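Local coordinates for DPS family protein (Vibrio cholerae O1 biovar El Tor, PDB 3IQ1) that probably binds and oxidises iron as a twelve-subunit Dps protein of the ferritin-like superfamily, at residues 18-23 against 75-80; 24-29 against 115-120; 30-35 against 90-95; 109-114 against 153-158; 123-128 against 135-140. All coordinates share one frame; numbering follows the deposited sequence.

Contact 1 (18-23 against 75-80); sequences KLANAL and LTLSAR
Ala-20 and Ala-79 bring the two backbones to within 6.3 Å between their CA atoms, where one turn inside helix 13-43 meets the chain leaving the end of helix 49-76. That helix finishes in a Schellman motif. Leu-77 is the first residue to depart from helical geometry, Ser-78 takes positive phi as the C-prime residue, and Ala-79 N and Ser-78 N bond back to Ile-74 O and Leu-75 O respectively. The turn faces Leu-77 and Ala-79 toward helix 13-43, whereas Ser-78 points away from it.

The contact is wholly apolar. Ala-20 CB sits 3.3 Å from Ala-79 CB, methyl against methyl and closer than carbons normally pack, so the two backbones can hardly come nearer at this point. Leu-77 supplies the other half through a single branch. Its CD1 lies 3.7 Å from Leu-23 CD1, and the two leucine side chains cross at about a right angle. The same methyl comes within 4.4 Å of Leu-19 CB and, more loosely, 4.5 Å of Ala-20 CB. In Leu-77, CG stands anti to the carbonyl carbon (chi1 -68°), which brings CD1 among these three residues of one helical face.

Just beyond the turn, Arg-80 forms a salt bridge with Asp-99 of a neighbouring subunit. Around the apolar patch, Leu-19 also rests on Ile-124 and Leu-127 of helix 103-131, and Leu-23 reaches Leu-70 and Ile-74 further back in helix 49-76. Leu-77 touches Thr-136 of helix 134-158, so the contact lies where all four long helices come together at one end of the bundle.

Contact 2 (24-29 against 115-120); sequences NNLLAN and SILLHQ
In the middle of the antiparallel four-helix bundle of this ferritin-like fold, Leu-26 and Asn-29 of helix 13-43 face Leu-117 and Gln-120 of helix 103-131. The two helical segments run almost exactly opposite, at 169°, with axes 10.4 Å apart. This spacing leaves room for longer side chains between them, and the nearest CA pair, Leu-26 and Gln-120, is 6.8 Å apart.

Gln-120 fills much of that gap. Stretched out past CG, it runs alongside Leu-26 but the other way, with its CB 4.0 Å from Leu-26 CD1. Its terminal amide then arrives beside the amide of Asn-29. The two amide planes stand 83° apart, nearly perpendicular, so the groups meet crosswise and do not stack. Beyond the pair, Asn-29 also packs on Ala-92 and Ile-94 of the chain that follows helix 85-91.

Alongside this polar meeting lies a purely aliphatic one. Leu-26 has CG anti to its own nitrogen (chi1 -178°), which carries CD1 out to the partner helix although CB does not point there; Met-140 of helix 134-158 covers the same residue. The Leu-26 and Leu-117 side chains lie roughly perpendicular. Leu-117 CD2 ends between two carbons of helix 13-43, at 3.8 Å from Asn-29 CB and 3.9 Å from Leu-26 CD1.

Contact 3 (30-35 against 90-95); sequences YQVFYM and KAAQIK
Val-32 and Phe-33 pack against Ala-92 and Ile-94 in a helix-to-loop contact, in which the second half of helix 13-43 is covered by the chain emerging from short helix 85-91. That short helix lies in the long connection between bundle helices 49-76 and 103-131. Ala-92 is the first residue after it to leave helical geometry, and from there the chain passes over helix 13-43, with the closest CA atoms, those of Val-32 and Ile-94, 6.6 Å apart.

Val-32 meets the loop with both of its methyl groups. CG2 lies 3.7 Å from Ala-92 CB, while CG1 reaches the backbone further on, 3.5 Å from Ile-94 O and 3.8 Å from Lys-95 C. With CG1 anti to the backbone nitrogen (chi1 178°), the two branches spread along the passing chain and touch successive parts of it.

Ile-94 points inward and extends to Phe-33. Its CD1 is 3.8 Å from Phe-33 CB and 4.0 Å from Phe-33 CG, so the methyl group rests where the ring joins its stem, approaching obliquely. The same ring meets Phe-114 of helix 103-131 edge-to-face, and Ile-94 CD1 also lies against Gly-113 O of that helix, so Ile-94 sits over the seam between two bundle helices. Lys-95 O accepts a hydrogen bond from Asn-36 ND2, which holds the loop further along.

Val-32 also packs on Phe-85 of a neighbouring subunit, so the contact borders a subunit interface. A short helix set in the crossover between the second and third bundle helices is a characteristic feature of the Dps fold.

Contact 4 (109-114 against 153-158); sequences GLVDGF and MLNAWL
Val-111 and Leu-154 mark the closest backbone approach, 6.6 Å between CA atoms, of two antiparallel helical segments whose axes come within 9.9 Å and cross at -148°.

Val-111 carries much of the contact. Its CG2 lies 3.6 Å from Leu-154 CB and 3.9 Å from Leu-158 CD1, one turn further along the partner helix, so that this methyl sits between two leucines. The other branch, CG1, lies 3.9 Å from Asn-155 ND2, the two side chains running crosswise. This is packing against a methyl; ND2 is hydrogen-bonded to Val-151 O in its own helix.

Leu-154 answers from the opposite helix. Its CG is anti to the carbonyl carbon (chi1 -66°), and CD1 reaches between Leu-110 and Phe-114, 3.8 Å from Leu-110 CB and 3.9 Å from Phe-114 CD2. Leu-110 also touches Phe-56 and Ile-59 of helix 49-76, which continues the apolar packing across the bundle.

No hydrogen bond joins the segments. The pairing of helices 103-131 and 134-158 rests here on branched aliphatic side chains and the Phe-114 ring, with the one nearby amide bonded within its own helix.

Contact 5 (123-128 against 135-140); sequences DILELA and GTSALM
No side-chain ring, amide or carboxylate takes part in this contact: Ile-124, Leu-125 and Ala-128 meet Thr-136, Ser-137 and the selenomethionine Met-140 through aliphatic groups, a selenium atom and a hydroxyl. The segments are antiparallel, at 155°, and their axes approach to 8.5 Å. Leu-125 and Ser-137 stand opposite each other with CA atoms only 5.0 Å apart, a spacing consistent with the small side chains of Ser-137 and Ala-128, whose OG and CB respectively lie 3.3 Å apart.

Leu-125 lies over the partner backbone. Its CG is anti to the backbone nitrogen (chi1 178°), which swings CD1 across to Ser-137, 3.4 Å from its carbonyl O. On the interior side Ile-124 CG2 fits between Thr-136 CG2 and Met-140 CG, 3.8 Å from each. The Met-140 side chain turns back on itself, bringing SE to 3.9 Å from Ile-124 CB.

Polar groups at this pairing are served mostly by the turn between the helices. Thr-136 OG1 bonds to Asp-133 OD2 and to Arg-73 NE of helix 49-76, and Ser-137 OG to Asp-133 O. In the Ser-137 conformer described here, one of two modelled, OG also shares a water with Leu-125 O; the water lies 2.9 Å from the hydroxyl and donates to the carbonyl.

Together these features define a tight helical hairpin near its turn. Ile-124, Met-140 and the Thr-136 methyl pack on the side facing the bundle, where the Thr-136 hydroxyl is held by Asp-133 and Arg-73. Leu-125 O is linked to Ser-137 OG of the opposite helix through a water, a bridge less certain because the serine was modelled twice.

In the fold
The five contacts tie together the four long helices of a ferritin-like bundle and the short helix 85-91. Contacts 1, 2 and 3 follow one another along helix 13-43, whose partners are, in turn, the end of helix 49-76, helix 103-131 and the loop after helix 85-91. Contact 3 is nested in the loop closed by contact 2, their centres about 8 Å apart. Contacts 4 and 5 join helices 103-131 and 134-158 at two levels, with centres about 24 Å apart and contact 5 nearer the hairpin turn. Contacts 1 and 4 lie on opposite sides of the chain's centre, so the set spans much of the subunit from which the twelve-chain assembly is built.

Contact 1 (18-23 against 75-80)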
# COMPACT_ATOMS: atom_id res chain seq x y z
N LYS B 18 -43.09 3.62 13.11
CA LYS B 18 -43.24 2.27 13.63
C LYS B 18 -41.97 1.46 13.38
O LYS B 18 -41.47 0.75 14.27
CB LYS B 18 -44.42 1.58 12.97
CG LYS B 18 -44.72 0.17 13.47
CD LYS B 18 -46.12 -0.27 13.03
CE LYS B 18 -46.31 -1.78 13.09
NZ LYS B 18 -47.69 -2.15 12.68
N LEU B 19 -41.46 1.57 12.15
CA LEU B 19 -40.19 0.90 11.81
C LEU B 19 -39.04 1.39 12.65
O LEU B 19 -38.25 0.59 13.14
CB LEU B 19 -39.89 1.05 10.32
CG LEU B 19 -40.63 -0.04 9.53
CD1 LEU B 19 -40.92 0.36 8.05
CD2 LEU B 19 -39.99 -1.47 9.72
N ALA B 20 -39.00 2.68 12.90
CA ALA B 20 -37.91 3.27 13.70
C ALA B 20 -37.97 2.78 15.13
O ALA B 20 -36.93 2.50 15.72
CB ALA B 20 -37.95 4.75 13.69
N ASN B 21 -39.18 2.68 15.67
CA ASN B 21 -39.37 2.11 17.01
C ASN B 21 -38.79 0.68 17.13
O ASN B 21 -38.04 0.37 18.10
CB ASN B 21 -40.84 2.07 17.38
CG ASN B 21 -41.46 3.44 17.58
OD1 ASN B 21 -40.76 4.43 17.73
ND2 ASN B 21 -42.82 3.49 17.62
N ALA B 22 -39.07 -0.14 16.14
CA ALA B 22 -38.57 -1.52 16.12
C ALA B 22 -37.05 -1.56 15.94
O ALA B 22 -36.35 -2.36 16.60
CB ALA B 22 -39.22 -2.32 14.98
N LEU B 23 -36.54 -0.67 15.06
CA LEU B 23 -35.13 -0.53 14.88
C LEU B 23 -34.40 -0.08 16.17
O LEU B 23 -33.27 -0.48 16.43
CB LEU B 23 -34.78 0.37 13.71
CG LEU B 23 -35.13 -0.18 12.29
CD1 LEU B 23 -35.10 0.97 11.30
CD2 LEU B 23 -34.16 -1.30 11.86
N LEU B 75 -32.01 7.62 12.05
CA LEU B 75 -31.93 9.06 11.72
C LEU B 75 -32.50 9.32 10.31
O LEU B 75 -33.12 10.34 10.05
CB LEU B 75 -30.46 9.52 11.81
CG LEU B 75 -29.90 9.62 13.23
CD1 LEU B 75 -28.35 9.53 13.20
CD2 LEU B 75 -30.42 10.88 13.89
N THR B 76 -32.24 8.41 9.39
CA THR B 76 -32.63 8.50 8.00
C THR B 76 -34.15 8.47 7.88
O THR B 76 -34.70 9.16 7.04
CB THR B 76 -31.93 7.39 7.17
OG1 THR B 76 -30.49 7.67 7.12
CG2 THR B 76 -32.40 7.34 5.75
N LEU B 77 -34.79 7.78 8.81
CA LEU B 77 -36.24 7.69 8.92
C LEU B 77 -36.84 8.87 9.70
O LEU B 77 -38.02 8.85 10.03
CB LEU B 77 -36.68 6.34 9.53
CG LEU B 77 -36.42 5.11 8.64
CD1 LEU B 77 -36.61 3.86 9.54
CD2 LEU B 77 -37.32 5.09 7.43
N SER B 78 -36.02 9.89 10.00
CA SER B 78 -36.42 11.08 10.79
C SER B 78 -36.91 10.70 12.17
O SER B 78 -37.88 11.24 12.67
CB SER B 78 -37.45 11.94 10.05
OG SER B 78 -36.87 12.45 8.86
N ALA B 79 -36.20 9.77 12.77
CA ALA B 79 -36.48 9.36 14.11
C ALA B 79 -35.23 9.52 14.99
O ALA B 79 -34.13 9.74 14.49
CB ALA B 79 -37.04 7.87 14.12
N ARG B 80 -35.41 9.39 16.30
CA ARG B 80 -34.35 9.57 17.27
C ARG B 80 -33.70 8.25 17.68
O ARG B 80 -34.37 7.44 18.26
CB ARG B 80 -34.99 10.18 18.54
CG ARG B 80 -34.05 10.36 19.72
CD ARG B 80 -34.82 10.91 20.90
NE ARG B 80 -34.02 11.15 22.10
CZ ARG B 80 -33.60 10.21 22.95
NH1 ARG B 80 -33.82 8.92 22.75
NH2 ARG B 80 -32.88 10.58 24.01

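Contact 2 (24-29 against 115-120)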
# COMPACT_ATOMS: atom_id res chain seq x y z
N ASN B 24 -35.01 0.81 16.92
CA ASN B 24 -34.46 1.25 18.17
C ASN B 24 -34.41 0.12 19.16
O ASN B 24 -33.42 0.00 19.92
CB ASN B 24 -35.28 2.41 18.76
CG ASN B 24 -34.67 3.73 18.53
OD1 ASN B 24 -35.39 4.73 18.22
ND2 ASN B 24 -33.36 3.80 18.69
N ASN B 25 -35.43 -0.74 19.19
CA ASN B 25 -35.35 -1.92 20.11
C ASN B 25 -34.24 -2.86 19.68
O ASN B 25 -33.52 -3.43 20.47
CB ASN B 25 -36.69 -2.65 20.21
CG ASN B 25 -37.70 -1.87 20.98
OD1 ASN B 25 -37.36 -1.05 21.88
ND2 ASN B 25 -38.99 -2.15 20.70
N LEU B 26 -34.06 -2.98 18.37
CA LEU B 26 -32.95 -3.77 17.85
C LEU B 26 -31.61 -3.19 18.29
O LEU B 26 -30.71 -3.93 18.68
CB LEU B 26 -33.02 -3.89 16.35
CG LEU B 26 -31.96 -4.73 15.62
CD1 LEU B 26 -32.02 -6.19 15.97
CD2 LEU B 26 -32.09 -4.51 14.12
N LEU B 27 -31.45 -1.88 18.15
CA LEU B 27 -30.23 -1.16 18.54
C LEU B 27 -29.92 -1.39 20.01
O LEU B 27 -28.77 -1.64 20.35
CB LEU B 27 -30.43 0.33 18.22
CG LEU B 27 -29.31 1.26 18.68
CD1 LEU B 27 -27.98 0.88 18.07
CD2 LEU B 27 -29.67 2.69 18.35
N ALA B 28 -30.93 -1.36 20.86
CA ALA B 28 -30.75 -1.69 22.29
C ALA B 28 -30.16 -3.06 22.52
O ALA B 28 -29.24 -3.22 23.32
CB ALA B 28 -32.07 -1.56 23.02
N ASN B 29 -30.69 -4.05 21.79
CA ASN B 29 -30.16 -5.38 21.86
C ASN B 29 -28.71 -5.42 21.38
O ASN B 29 -27.88 -6.07 22.00
CB ASN B 29 -31.03 -6.34 21.08
CG ASN B 29 -32.31 -6.71 21.85
OD1 ASN B 29 -33.43 -6.69 21.26
ND2 ASN B 29 -32.20 -7.06 23.07
N SER B 115 -29.30 -15.30 18.01
CA SER B 115 -30.58 -15.83 17.70
C SER B 115 -31.73 -14.79 17.88
O SER B 115 -32.65 -14.74 17.07
CB SER B 115 -30.74 -17.19 18.39
OG SER B 115 -29.74 -18.13 17.85
N ILE B 116 -31.63 -13.95 18.91
CA ILE B 116 -32.52 -12.79 19.14
C ILE B 116 -32.37 -11.72 18.05
O ILE B 116 -33.36 -11.26 17.49
CB ILE B 116 -32.29 -12.18 20.56
CG1 ILE B 116 -32.86 -13.15 21.60
CG2 ILE B 116 -32.92 -10.84 20.64
CD1 ILE B 116 -32.51 -12.82 23.02
N LEU B 117 -31.15 -11.34 17.71
CA LEU B 117 -30.97 -10.38 16.63
C LEU B 117 -31.62 -10.90 15.35
O LEU B 117 -32.29 -10.17 14.63
CB LEU B 117 -29.47 -10.05 16.42
CG LEU B 117 -28.75 -9.45 17.62
CD1 LEU B 117 -27.31 -9.08 17.16
CD2 LEU B 117 -29.50 -8.24 18.18
N LEU B 118 -31.36 -12.15 14.99
CA LEU B 118 -31.90 -12.67 13.73
C LEU B 118 -33.41 -12.63 13.74
O LEU B 118 -34.02 -12.25 12.76
CB LEU B 118 -31.44 -14.11 13.49
CG LEU B 118 -30.02 -14.28 12.98
CD1 LEU B 118 -29.61 -15.72 13.05
CD2 LEU B 118 -29.80 -13.74 11.57
N HIS B 119 -34.01 -13.06 14.85
CA HIS B 119 -35.47 -13.13 14.98
C HIS B 119 -36.04 -11.72 14.80
O HIS B 119 -37.02 -11.52 14.06
CB HIS B 119 -35.77 -13.71 16.36
CG HIS B 119 -37.19 -14.00 16.61
ND1 HIS B 119 -38.06 -13.04 17.08
CD2 HIS B 119 -37.88 -15.16 16.58
CE1 HIS B 119 -39.25 -13.58 17.24
NE2 HIS B 119 -39.17 -14.87 16.98
N GLN B 120 -35.44 -10.74 15.47
CA GLN B 120 -35.95 -9.34 15.42
C GLN B 120 -35.74 -8.74 14.05
O GLN B 120 -36.61 -8.05 13.52
CB GLN B 120 -35.27 -8.43 16.43
CG GLN B 120 -35.77 -8.36 17.73
CD GLN B 120 -34.94 -7.27 18.43
OE1 GLN B 120 -33.73 -7.40 18.51
NE2 GLN B 120 -35.53 -6.20 18.74

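Contact 3 (30-35 against 90-95)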
# COMPACT_ATOMS: atom_id res chain seq x y z
N TYR B 30 -28.42 -4.78 20.25
CA TYR B 30 -27.04 -4.72 19.79
C TYR B 30 -26.09 -4.17 20.81
O TYR B 30 -24.95 -4.65 20.93
CB TYR B 30 -26.89 -3.93 18.49
CG TYR B 30 -27.02 -4.69 17.21
CD1 TYR B 30 -28.24 -4.87 16.58
CD2 TYR B 30 -25.91 -5.23 16.62
CE1 TYR B 30 -28.34 -5.56 15.41
CE2 TYR B 30 -26.03 -5.92 15.39
CZ TYR B 30 -27.23 -6.10 14.83
OH TYR B 30 -27.30 -6.82 13.64
N GLN B 31 -26.50 -3.13 21.50
CA GLN B 31 -25.61 -2.38 22.38
C GLN B 31 -25.28 -3.26 23.60
O GLN B 31 -24.09 -3.39 23.96
CB GLN B 31 -26.26 -1.04 22.74
CG GLN B 31 -26.20 -0.02 21.61
CD GLN B 31 -24.85 0.68 21.47
OE1 GLN B 31 -23.80 0.05 21.63
NE2 GLN B 31 -24.88 1.97 21.08
N VAL B 32 -26.30 -3.88 24.21
CA VAL B 32 -26.05 -4.81 25.31
C VAL B 32 -25.21 -6.00 24.86
O VAL B 32 -24.26 -6.40 25.55
CB VAL B 32 -27.34 -5.26 25.99
CG1 VAL B 32 -27.06 -6.30 27.13
CG2 VAL B 32 -28.11 -4.06 26.59
N PHE B 33 -25.47 -6.51 23.68
CA PHE B 33 -24.73 -7.64 23.17
C PHE B 33 -23.26 -7.27 22.90
O PHE B 33 -22.35 -8.07 23.17
CB PHE B 33 -25.44 -8.10 21.90
CG PHE B 33 -24.97 -9.43 21.34
CD1 PHE B 33 -24.91 -10.59 22.12
CD2 PHE B 33 -24.75 -9.55 19.99
CE1 PHE B 33 -24.57 -11.80 21.59
CE2 PHE B 33 -24.39 -10.79 19.44
CZ PHE B 33 -24.32 -11.93 20.25
N TYR B 34 -23.04 -6.09 22.31
CA TYR B 34 -21.71 -5.61 22.08
C TYR B 34 -20.92 -5.56 23.41
O TYR B 34 -19.75 -6.02 23.49
CB TYR B 34 -21.75 -4.24 21.43
CG TYR B 34 -20.41 -3.55 21.39
CD1 TYR B 34 -19.52 -3.76 20.33
CD2 TYR B 34 -20.04 -2.65 22.38
CE1 TYR B 34 -18.30 -3.09 20.28
CE2 TYR B 34 -18.81 -2.01 22.34
CZ TYR B 34 -17.94 -2.25 21.29
OH TYR B 34 -16.70 -1.64 21.21
N MSE B 35 -21.56 -5.05 24.44
CA MSE B 35 -20.95 -4.89 25.74
C MSE B 35 -20.60 -6.27 26.27
O MSE B 35 -19.49 -6.48 26.78
CB MSE B 35 -21.85 -4.11 26.73
CG MSE B 35 -21.23 -3.75 28.06
SE MSE B 35 -19.82 -2.44 27.72
CE MSE B 35 -18.42 -3.54 28.08
N LYS B 90 -33.37 -0.40 29.51
CA LYS B 90 -34.83 -0.45 29.58
C LYS B 90 -35.43 -1.24 28.43
O LYS B 90 -36.43 -1.93 28.63
CB LYS B 90 -35.41 0.95 29.61
CG LYS B 90 -36.87 1.01 29.92
CD LYS B 90 -37.30 2.44 30.19
CE LYS B 90 -38.82 2.62 30.06
NZ LYS B 90 -39.22 4.01 30.49
N ALA B 91 -34.86 -1.11 27.25
CA ALA B 91 -35.46 -1.67 26.01
C ALA B 91 -34.97 -3.05 25.62
O ALA B 91 -35.68 -3.75 24.90
CB ALA B 91 -35.20 -0.72 24.82
N ALA B 92 -33.77 -3.46 26.03
CA ALA B 92 -33.16 -4.69 25.51
C ALA B 92 -33.80 -5.95 26.07
O ALA B 92 -34.22 -5.97 27.24
CB ALA B 92 -31.71 -4.71 25.84
N GLN B 93 -33.88 -6.97 25.24
CA GLN B 93 -34.22 -8.33 25.62
C GLN B 93 -32.96 -9.10 26.00
O GLN B 93 -32.96 -9.85 26.91
CB GLN B 93 -35.00 -9.11 24.54
CG GLN B 93 -35.41 -10.51 25.09
CD GLN B 93 -35.89 -11.57 24.08
OE1 GLN B 93 -36.09 -11.31 22.95
NE2 GLN B 93 -36.06 -12.77 24.55
N ILE B 94 -31.88 -8.89 25.27
CA ILE B 94 -30.62 -9.54 25.63
C ILE B 94 -30.18 -9.04 27.02
O ILE B 94 -30.20 -7.83 27.28
CB ILE B 94 -29.52 -9.26 24.58
CG1 ILE B 94 -29.89 -9.91 23.25
CG2 ILE B 94 -28.16 -9.79 25.05
CD1 ILE B 94 -28.89 -9.68 22.08
N LYS B 95 -29.83 -9.97 27.91
CA LYS B 95 -29.42 -9.62 29.26
C LYS B 95 -27.94 -9.29 29.34
O LYS B 95 -27.12 -9.87 28.62
CB LYS B 95 -29.72 -10.80 30.19
CG LYS B 95 -31.21 -11.28 30.19
CD LYS B 95 -31.32 -12.67 30.96
CE LYS B 95 -32.63 -13.36 30.76
NZ LYS B 95 -32.79 -14.55 31.70

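Contact 4 (109-114 against 153-158)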
# COMPACT_ATOMS: atom_id res chain seq x y z
N GLY B 109 -23.21 -17.80 24.63
CA GLY B 109 -23.80 -16.44 24.80
C GLY B 109 -23.98 -15.76 23.46
O GLY B 109 -25.04 -15.19 23.17
N LEU B 110 -22.98 -15.89 22.63
CA LEU B 110 -23.03 -15.30 21.29
C LEU B 110 -24.12 -15.96 20.49
O LEU B 110 -24.93 -15.27 19.85
CB LEU B 110 -21.67 -15.43 20.59
CG LEU B 110 -20.56 -14.50 21.14
CD1 LEU B 110 -19.32 -14.73 20.31
CD2 LEU B 110 -20.93 -13.00 21.05
N VAL B 111 -24.17 -17.30 20.47
CA VAL B 111 -25.20 -17.99 19.71
C VAL B 111 -26.59 -17.51 20.14
O VAL B 111 -27.49 -17.22 19.31
CB VAL B 111 -25.05 -19.50 19.86
CG1 VAL B 111 -26.33 -20.27 19.33
CG2 VAL B 111 -23.82 -19.97 19.07
N ASP B 112 -26.82 -17.47 21.45
CA ASP B 112 -28.14 -17.13 21.94
C ASP B 112 -28.52 -15.67 21.62
O ASP B 112 -29.68 -15.41 21.26
CB ASP B 112 -28.17 -17.38 23.42
CG ASP B 112 -28.06 -18.88 23.77
OD1 ASP B 112 -28.39 -19.74 22.91
OD2 ASP B 112 -27.74 -19.23 24.92
N GLY B 113 -27.55 -14.77 21.72
CA GLY B 113 -27.75 -13.35 21.42
C GLY B 113 -28.05 -13.16 19.93
O GLY B 113 -28.99 -12.45 19.53
N PHE B 114 -27.25 -13.79 19.07
CA PHE B 114 -27.50 -13.72 17.63
C PHE B 114 -28.85 -14.30 17.27
O PHE B 114 -29.51 -13.85 16.32
CB PHE B 114 -26.38 -14.37 16.78
CG PHE B 114 -25.17 -13.50 16.61
CD1 PHE B 114 -25.25 -12.29 15.91
CD2 PHE B 114 -23.91 -13.88 17.12
CE1 PHE B 114 -24.15 -11.50 15.76
CE2 PHE B 114 -22.81 -13.08 16.96
CZ PHE B 114 -22.92 -11.89 16.28
N MSE B 153 -20.94 -20.95 12.03
CA MSE B 153 -19.57 -21.10 12.51
C MSE B 153 -19.46 -21.27 14.03
O MSE B 153 -18.69 -22.12 14.50
CB MSE B 153 -18.72 -19.93 12.02
CG MSE B 153 -18.71 -19.75 10.55
SE MSE B 153 -17.51 -18.30 10.04
CE MSE B 153 -18.44 -16.94 10.79
N LEU B 154 -20.15 -20.43 14.79
CA LEU B 154 -20.13 -20.52 16.23
C LEU B 154 -20.62 -21.89 16.68
O LEU B 154 -20.02 -22.53 17.55
CB LEU B 154 -21.05 -19.44 16.80
CG LEU B 154 -20.62 -18.00 16.56
CD1 LEU B 154 -21.70 -17.04 17.14
CD2 LEU B 154 -19.24 -17.68 17.14
N ASN B 155 -21.74 -22.34 16.12
CA ASN B 155 -22.28 -23.70 16.45
C ASN B 155 -21.33 -24.83 16.03
O ASN B 155 -21.23 -25.84 16.73
CB ASN B 155 -23.64 -23.91 15.81
CG ASN B 155 -24.77 -23.39 16.67
OD1 ASN B 155 -25.07 -23.91 17.79
ND2 ASN B 155 -25.44 -22.36 16.16
N ALA B 156 -20.59 -24.63 14.94
CA ALA B 156 -19.59 -25.61 14.50
C ALA B 156 -18.52 -25.75 15.59
O ALA B 156 -18.15 -26.86 15.93
CB ALA B 156 -18.95 -25.25 13.09
N TRP B 157 -18.03 -24.63 16.11
CA TRP B 157 -17.00 -24.61 17.13
C TRP B 157 -17.48 -25.35 18.38
O TRP B 157 -16.73 -26.09 19.05
CB TRP B 157 -16.66 -23.16 17.47
CG TRP B 157 -15.49 -23.01 18.40
CD1 TRP B 157 -14.21 -22.73 18.03
CD2 TRP B 157 -15.51 -23.01 19.83
NE1 TRP B 157 -13.42 -22.61 19.16
CE2 TRP B 157 -14.20 -22.76 20.27
CE3 TRP B 157 -16.51 -23.21 20.79
CZ2 TRP B 157 -13.87 -22.71 21.62
CZ3 TRP B 157 -16.18 -23.17 22.14
CH2 TRP B 157 -14.86 -22.91 22.54
N LEU B 158 -18.76 -25.19 18.68
CA LEU B 158 -19.35 -25.77 19.89
C LEU B 158 -19.69 -27.23 19.79
O LEU B 158 -20.03 -27.85 20.81
CB LEU B 158 -20.66 -25.03 20.25
CG LEU B 158 -20.46 -23.61 20.76
CD1 LEU B 158 -21.74 -22.83 20.70
CD2 LEU B 158 -19.96 -23.64 22.21

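Contact 5 (123-128 against 135-140)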
# COMPACT_ATOMS: atom_id res chain seq x y z
N ASP B 123 -38.39 -10.00 11.66
CA ASP B 123 -39.65 -9.31 11.89
C ASP B 123 -39.66 -7.92 11.27
O ASP B 123 -40.63 -7.55 10.62
CB ASP B 123 -39.94 -9.19 13.36
CG ASP B 123 -40.48 -10.47 13.97
OD1 ASP B 123 -40.88 -11.40 13.22
OD2 ASP B 123 -40.59 -10.50 15.22
N ILE B 124 -38.56 -7.19 11.45
CA ILE B 124 -38.42 -5.88 10.84
C ILE B 124 -38.44 -5.97 9.33
O ILE B 124 -39.06 -5.15 8.63
CB ILE B 124 -37.18 -5.11 11.35
CG1 ILE B 124 -37.33 -4.82 12.84
CG2 ILE B 124 -36.99 -3.81 10.54
CD1 ILE B 124 -36.02 -4.39 13.52
N LEU B 125 -37.71 -6.95 8.78
CA LEU B 125 -37.73 -7.17 7.33
C LEU B 125 -39.15 -7.36 6.81
O LEU B 125 -39.53 -6.79 5.79
CB LEU B 125 -36.87 -8.37 6.94
CG LEU B 125 -36.83 -8.76 5.48
CD1 LEU B 125 -36.27 -7.67 4.66
CD2 LEU B 125 -35.96 -10.02 5.35
N GLU B 126 -39.91 -8.18 7.50
CA GLU B 126 -41.29 -8.45 7.07
C GLU B 126 -42.13 -7.17 7.11
O GLU B 126 -42.87 -6.87 6.17
CB GLU B 126 -41.93 -9.49 7.99
CG GLU B 126 -43.25 -10.00 7.51
CD GLU B 126 -43.78 -11.23 8.28
OE1 GLU B 126 -42.98 -11.99 8.87
OE2 GLU B 126 -45.02 -11.41 8.26
N LEU B 127 -42.02 -6.41 8.20
CA LEU B 127 -42.81 -5.17 8.35
C LEU B 127 -42.42 -4.18 7.25
O LEU B 127 -43.27 -3.53 6.63
CB LEU B 127 -42.54 -4.57 9.73
CG LEU B 127 -43.27 -3.26 10.02
CD1 LEU B 127 -44.80 -3.45 9.91
CD2 LEU B 127 -42.88 -2.75 11.43
N ALA B 128 -41.12 -4.03 7.01
CA ALA B 128 -40.63 -3.10 6.02
C ALA B 128 -41.16 -3.49 4.63
O ALA B 128 -41.51 -2.65 3.82
CB ALA B 128 -39.11 -3.08 6.00
N GLY B 135 -35.12 0.53 1.74
CA GLY B 135 -33.87 0.84 2.44
C GLY B 135 -33.68 0.11 3.77
O GLY B 135 -32.61 -0.38 4.08
N THR B 136 -34.77 0.00 4.52
CA THR B 136 -34.75 -0.74 5.77
C THR B 136 -34.67 -2.21 5.50
O THR B 136 -33.89 -2.91 6.13
CB THR B 136 -35.94 -0.41 6.66
OG1 THR B 136 -35.92 0.98 6.97
CG2 THR B 136 -35.96 -1.24 7.99
N SER B 137 -35.45 -2.70 4.52
CA SER B 137 -35.40 -4.11 4.14
C SER B 137 -34.00 -4.56 3.79
O SER B 137 -33.55 -5.63 4.22
CB SER B 137 -36.31 -4.37 2.93
OG SER B 137 -37.66 -4.33 3.33
N ALA B 138 -33.33 -3.76 2.97
CA ALA B 138 -32.02 -4.09 2.45
C ALA B 138 -31.04 -4.21 3.60
O ALA B 138 -30.18 -5.03 3.58
CB ALA B 138 -31.56 -3.01 1.44
N LEU B 139 -31.13 -3.32 4.58
CA LEU B 139 -30.25 -3.39 5.75
C LEU B 139 -30.46 -4.68 6.53
O LEU B 139 -29.51 -5.35 6.90
CB LEU B 139 -30.49 -2.20 6.68
CG LEU B 139 -29.49 -1.99 7.82
CD1 LEU B 139 -28.09 -1.73 7.20
CD2 LEU B 139 -29.82 -0.83 8.79
N MSE B 140 -31.71 -5.03 6.78
CA MSE B 140 -32.03 -6.26 7.51
C MSE B 140 -31.51 -7.47 6.74
O MSE B 140 -30.98 -8.40 7.35
CB MSE B 140 -33.52 -6.39 7.79
CG MSE B 140 -34.09 -5.36 8.72
SE MSE B 140 -33.35 -5.14 10.44
CE MSE B 140 -31.99 -3.83 9.93
O HOH W 1 -38.83 -6.85 2.65